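Local coordinates for protein cellulase (Xanthomonas axonopodis pv. citri, PDB 4W7W) that probably hydrolyses beta-1,4-glucosidic bonds in cellulose and its oligosaccharides, as a glycoside hydrolase family 5 enzyme with an (alpha/beta)8-barrel, at residues Met152-Gly157 and Glu222-Leu227. Residues are numbered along the deposited sequence; the frame is centred on the assembly and turned at random.
Sequences MNEPNG and EAHQYL. With BGC (beta-D-glucopyranose), chain C.
In the sugar-binding cleft of this (alpha/beta)8-barrel, Glu154 meets His224 at the C-terminal ends of the barrel strands. The Asn-Glu-Pro run after strand 147-150 matches the family 5 signature, whose glutamate is the general acid/base in relatives. His224 ND1 donates to Glu154 OE2 at 2.6 Å, nearly straight at 164°. Glu154 OE2 takes this bond on its anti lone pair and lies in the imidazole plane. The carboxylate and ring planes are turned 57° apart. The other oxygen, Glu154 OE1, accepts a 2.6 Å bond from glucose O4. Beyond CG the Glu154 chain is extended (chi2 -172°), which carries the carboxylate out to both partners. On the other ring nitrogen, His224 NE2 donates to Glu222 OE2 at 2.7 Å, so bonds on both nitrogens fix the ring's rotation. Asn153 OD1 lies at the ring edge, 3.1 Å from His224 CE1, and accepts a hydrogen bond from Arg67, which also forms a salt bridge with Glu222 OE2. A water donates to Met152 O and accepts from Glu154 N. Tyr226 lies beside glucose C6, and Tyr226 OH is hydrogen-bonded to Glu266. Strand 219-226 runs between strands 183-186 and 262-268, with helix 243-258 packed against Ala223 and Gln225.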
ATOM      1  N   MET A 152      -4.813   3.446  -4.665  1.00  4.92           N
ATOM      2  CA  MET A 152      -3.808   3.725  -5.676  1.00  4.97           C
ATOM      3  C   MET A 152      -2.437   3.805  -5.058  1.00  4.69           C
ATOM      4  O   MET A 152      -2.211   4.598  -4.142  1.00  5.56           O
ATOM      5  CB  MET A 152      -4.082   5.074  -6.352  1.00  5.46           C
ATOM      6  CG  MET A 152      -3.111   5.425  -7.462  1.00  5.72           C
ATOM      7  SD  MET A 152      -3.060   4.249  -8.828  1.00  6.38           S
ATOM      8  CE  MET A 152      -4.698   4.492  -9.514  1.00  7.26           C
ATOM      9  N   ASN A 153      -1.491   3.046  -5.583  1.00  4.64           N
ATOM     10  CA  ASN A 153      -0.125   3.158  -5.104  1.00  4.84           C
ATOM     11  C   ASN A 153       0.501   4.465  -5.576  1.00  5.02           C
ATOM     12  O   ASN A 153       0.607   4.695  -6.782  1.00  5.75           O
ATOM     13  CB  ASN A 153       0.729   2.016  -5.593  1.00  4.95           C
ATOM     14  CG  ASN A 153       2.111   2.088  -5.008  1.00  4.99           C
ATOM     15  OD1 ASN A 153       2.258   1.977  -3.791  1.00  5.47           O
ATOM     16  ND2 ASN A 153       3.116   2.296  -5.830  1.00  5.63           N
ATOM     17  N   GLU A 154       0.967   5.281  -4.628  1.00  5.05           N
ATOM     18  CA  GLU A 154       1.841   6.440  -4.919  1.00  5.08           C
ATOM     19  C   GLU A 154       1.411   7.306  -6.112  1.00  5.07           C
ATOM     20  O   GLU A 154       2.164   7.482  -7.077  1.00  5.35           O
ATOM     21  CB  GLU A 154       3.296   5.993  -5.069  1.00  5.20           C
ATOM     22  CG  GLU A 154       3.802   5.366  -3.787  1.00  5.42           C
ATOM     23  CD  GLU A 154       5.286   5.079  -3.794  1.00  6.17           C
ATOM     24  OE1 GLU A 154       5.945   5.372  -4.803  1.00  8.23           O
ATOM     25  OE2 GLU A 154       5.780   4.548  -2.758  1.00  7.29           O
ATOM     26  N   PRO A 155       0.215   7.900  -6.043  1.00  5.40           N
ATOM     27  CA  PRO A 155      -0.076   8.957  -7.009  1.00  5.57           C
ATOM     28  C   PRO A 155       1.037  10.007  -6.999  1.00  5.42           C
ATOM     29  O   PRO A 155       1.598  10.314  -5.954  1.00  5.79           O
ATOM     30  CB  PRO A 155      -1.377   9.579  -6.483  1.00  5.78           C
ATOM     31  CG  PRO A 155      -1.967   8.566  -5.549  1.00  5.81           C
ATOM     32  CD  PRO A 155      -0.770   7.864  -4.953  1.00  5.61           C
ATOM     33  N   ASN A 156       1.348  10.541  -8.171  1.00  5.88           N
ATOM     34  CA  ASN A 156       2.312  11.625  -8.314  1.00  6.02           C
ATOM     35  C   ASN A 156       2.022  12.252  -9.675  1.00  6.18           C
ATOM     36  O   ASN A 156       1.271  11.686 -10.467  1.00  6.97           O
ATOM     37  CB  ASN A 156       3.742  11.085  -8.237  1.00  6.78           C
ATOM     38  CG  ASN A 156       4.072  10.135  -9.353  1.00  7.63           C
ATOM     39  OD1 ASN A 156       3.749   8.920  -9.301  1.00  9.79           O
ATOM     40  ND2 ASN A 156       4.670  10.647 -10.378  1.00  6.73           N
ATOM     41  N   GLY A 157       2.577  13.433  -9.935  1.00  6.96           N
ATOM     42  CA  GLY A 157       2.374  14.035 -11.254  1.00  7.40           C
ATOM     43  C   GLY A 157       0.958  14.559 -11.454  1.00  7.95           C
ATOM     44  O   GLY A 157       0.493  14.679 -12.591  1.00 10.67           O
ATOM     45  N   GLU A 222      -3.285   6.453   3.645  1.00  4.90           N
ATOM     46  CA  GLU A 222      -2.084   5.672   3.393  1.00  5.09           C
ATOM     47  C   GLU A 222      -0.918   6.590   3.083  1.00  5.10           C
ATOM     48  O   GLU A 222      -0.998   7.367   2.137  1.00  5.83           O
ATOM     49  CB  GLU A 222      -2.333   4.733   2.202  1.00  5.66           C
ATOM     50  CG  GLU A 222      -1.115   3.892   1.852  1.00  5.52           C
ATOM     51  CD  GLU A 222      -1.366   2.930   0.717  1.00  5.62           C
ATOM     52  OE1 GLU A 222      -2.534   2.528   0.532  1.00  6.43           O
ATOM     53  OE2 GLU A 222      -0.374   2.561   0.033  1.00  6.01           O
ATOM     54  N   ALA A 223       0.150   6.448   3.868  1.00  4.86           N
ATOM     55  CA  ALA A 223       1.401   7.144   3.618  1.00  4.92           C
ATOM     56  C   ALA A 223       2.500   6.098   3.447  1.00  4.94           C
ATOM     57  O   ALA A 223       2.366   4.966   3.917  1.00  5.13           O
ATOM     58  CB  ALA A 223       1.751   8.100   4.748  1.00  6.05           C
ATOM     59  N   HIS A 224       3.558   6.482   2.738  1.00  4.78           N
ATOM     60  CA  HIS A 224       4.755   5.656   2.584  1.00  4.87           C
ATOM     61  C   HIS A 224       5.924   6.417   3.152  1.00  5.02           C
ATOM     62  O   HIS A 224       5.938   7.645   3.122  1.00  5.89           O
ATOM     63  CB  HIS A 224       5.044   5.342   1.118  1.00  5.18           C
ATOM     64  CG  HIS A 224       3.987   4.497   0.478  1.00  4.92           C
ATOM     65  ND1 HIS A 224       4.087   4.040  -0.816  1.00  5.38           N
ATOM     66  CD2 HIS A 224       2.818   4.021   0.963  1.00  4.86           C
ATOM     67  CE1 HIS A 224       3.003   3.334  -1.103  1.00  5.43           C
ATOM     68  NE2 HIS A 224       2.228   3.297  -0.037  1.00  5.08           N
ATOM     69  N   GLN A 225       6.929   5.713   3.670  1.00  5.38           N
ATOM     70  CA  GLN A 225       8.105   6.406   4.193  1.00  5.71           C
ATOM     71  C   GLN A 225       9.347   5.550   4.070  1.00  6.18           C
ATOM     72  O   GLN A 225       9.465   4.487   4.665  1.00  6.91           O
ATOM     73  CB  GLN A 225       7.922   6.829   5.652  1.00  6.32           C
ATOM     74  CG  GLN A 225       9.021   7.759   6.143  1.00  6.59           C
ATOM     75  CD  GLN A 225       9.041   9.049   5.367  1.00  6.88           C
ATOM     76  OE1 GLN A 225       8.035   9.745   5.288  1.00  7.37           O
ATOM     77  NE2 GLN A 225      10.187   9.393   4.798  1.00  7.80           N
ATOM     78  N   TYR A 226      10.291   6.076   3.300  1.00  6.84           N
ATOM     79  CA  TYR A 226      11.632   5.515   3.175  1.00  7.01           C
ATOM     80  C   TYR A 226      12.638   6.492   3.774  1.00  7.36           C
ATOM     81  O   TYR A 226      12.330   7.668   3.986  1.00  8.95           O
ATOM     82  CB  TYR A 226      11.919   5.212   1.699  1.00  7.89           C
ATOM     83  CG  TYR A 226      11.063   4.088   1.156  1.00  7.49           C
ATOM     84  CD1 TYR A 226      11.431   2.765   1.326  1.00  8.40           C
ATOM     85  CD2 TYR A 226       9.873   4.344   0.473  1.00  7.69           C
ATOM     86  CE1 TYR A 226      10.651   1.729   0.832  1.00  8.49           C
ATOM     87  CE2 TYR A 226       9.087   3.297  -0.018  1.00  7.93           C
ATOM     88  CZ  TYR A 226       9.489   1.986   0.162  1.00  7.70           C
ATOM     89  OH  TYR A 226       8.767   0.917  -0.302  1.00  7.87           O
ATOM     90  N   LEU A 227      13.829   5.991   4.094  1.00  7.91           N
ATOM     91  CA  LEU A 227      14.734   6.720   4.976  1.00  8.96           C
ATOM     92  C   LEU A 227      16.050   7.136   4.334  1.00  9.68           C
ATOM     93  O   LEU A 227      16.934   7.634   5.024  1.00  9.86           O
ATOM     94  CB  LEU A 227      15.025   5.887   6.233  1.00  9.96           C
ATOM     95  CG  LEU A 227      13.855   5.491   7.137  1.00 11.24           C
ATOM     96  CD1 LEU A 227      14.334   4.973   8.477  1.00 10.45           C
ATOM     97  CD2 LEU A 227      12.813   6.585   7.283  1.00 15.53           C
TER
HETATM   98  C2  BGC C   3      10.371   6.858  -6.620  1.00 17.18           C
HETATM   99  C3  BGC C   3       9.373   5.710  -6.602  1.00 16.18           C
HETATM  100  C4  BGC C   3       9.220   5.138  -5.195  1.00 15.52           C
HETATM  101  C5  BGC C   3       8.933   6.262  -4.207  1.00 14.71           C
HETATM  102  C6  BGC C   3       8.952   5.769  -2.772  1.00 14.46           C
HETATM  103  C1  BGC C   3       9.968   7.883  -5.578  1.00 15.43           C
HETATM  104  O2  BGC C   3      10.407   7.497  -7.901  1.00 20.51           O
HETATM  105  O3  BGC C   3       9.820   4.682  -7.486  1.00 20.20           O
HETATM  106  O4  BGC C   3       8.207   4.131  -5.167  1.00 14.46           O
HETATM  107  O5  BGC C   3       9.938   7.271  -4.292  1.00 14.11           O
HETATM  108  O6  BGC C   3       8.744   6.852  -1.859  1.00 14.89           O
HETATM  109  O   HOH W   1      -0.300   4.569  -2.090  1.00  5.89           O
HETATM  110  O   HOH W   2      -4.181   3.536  -1.651  1.00  7.11           O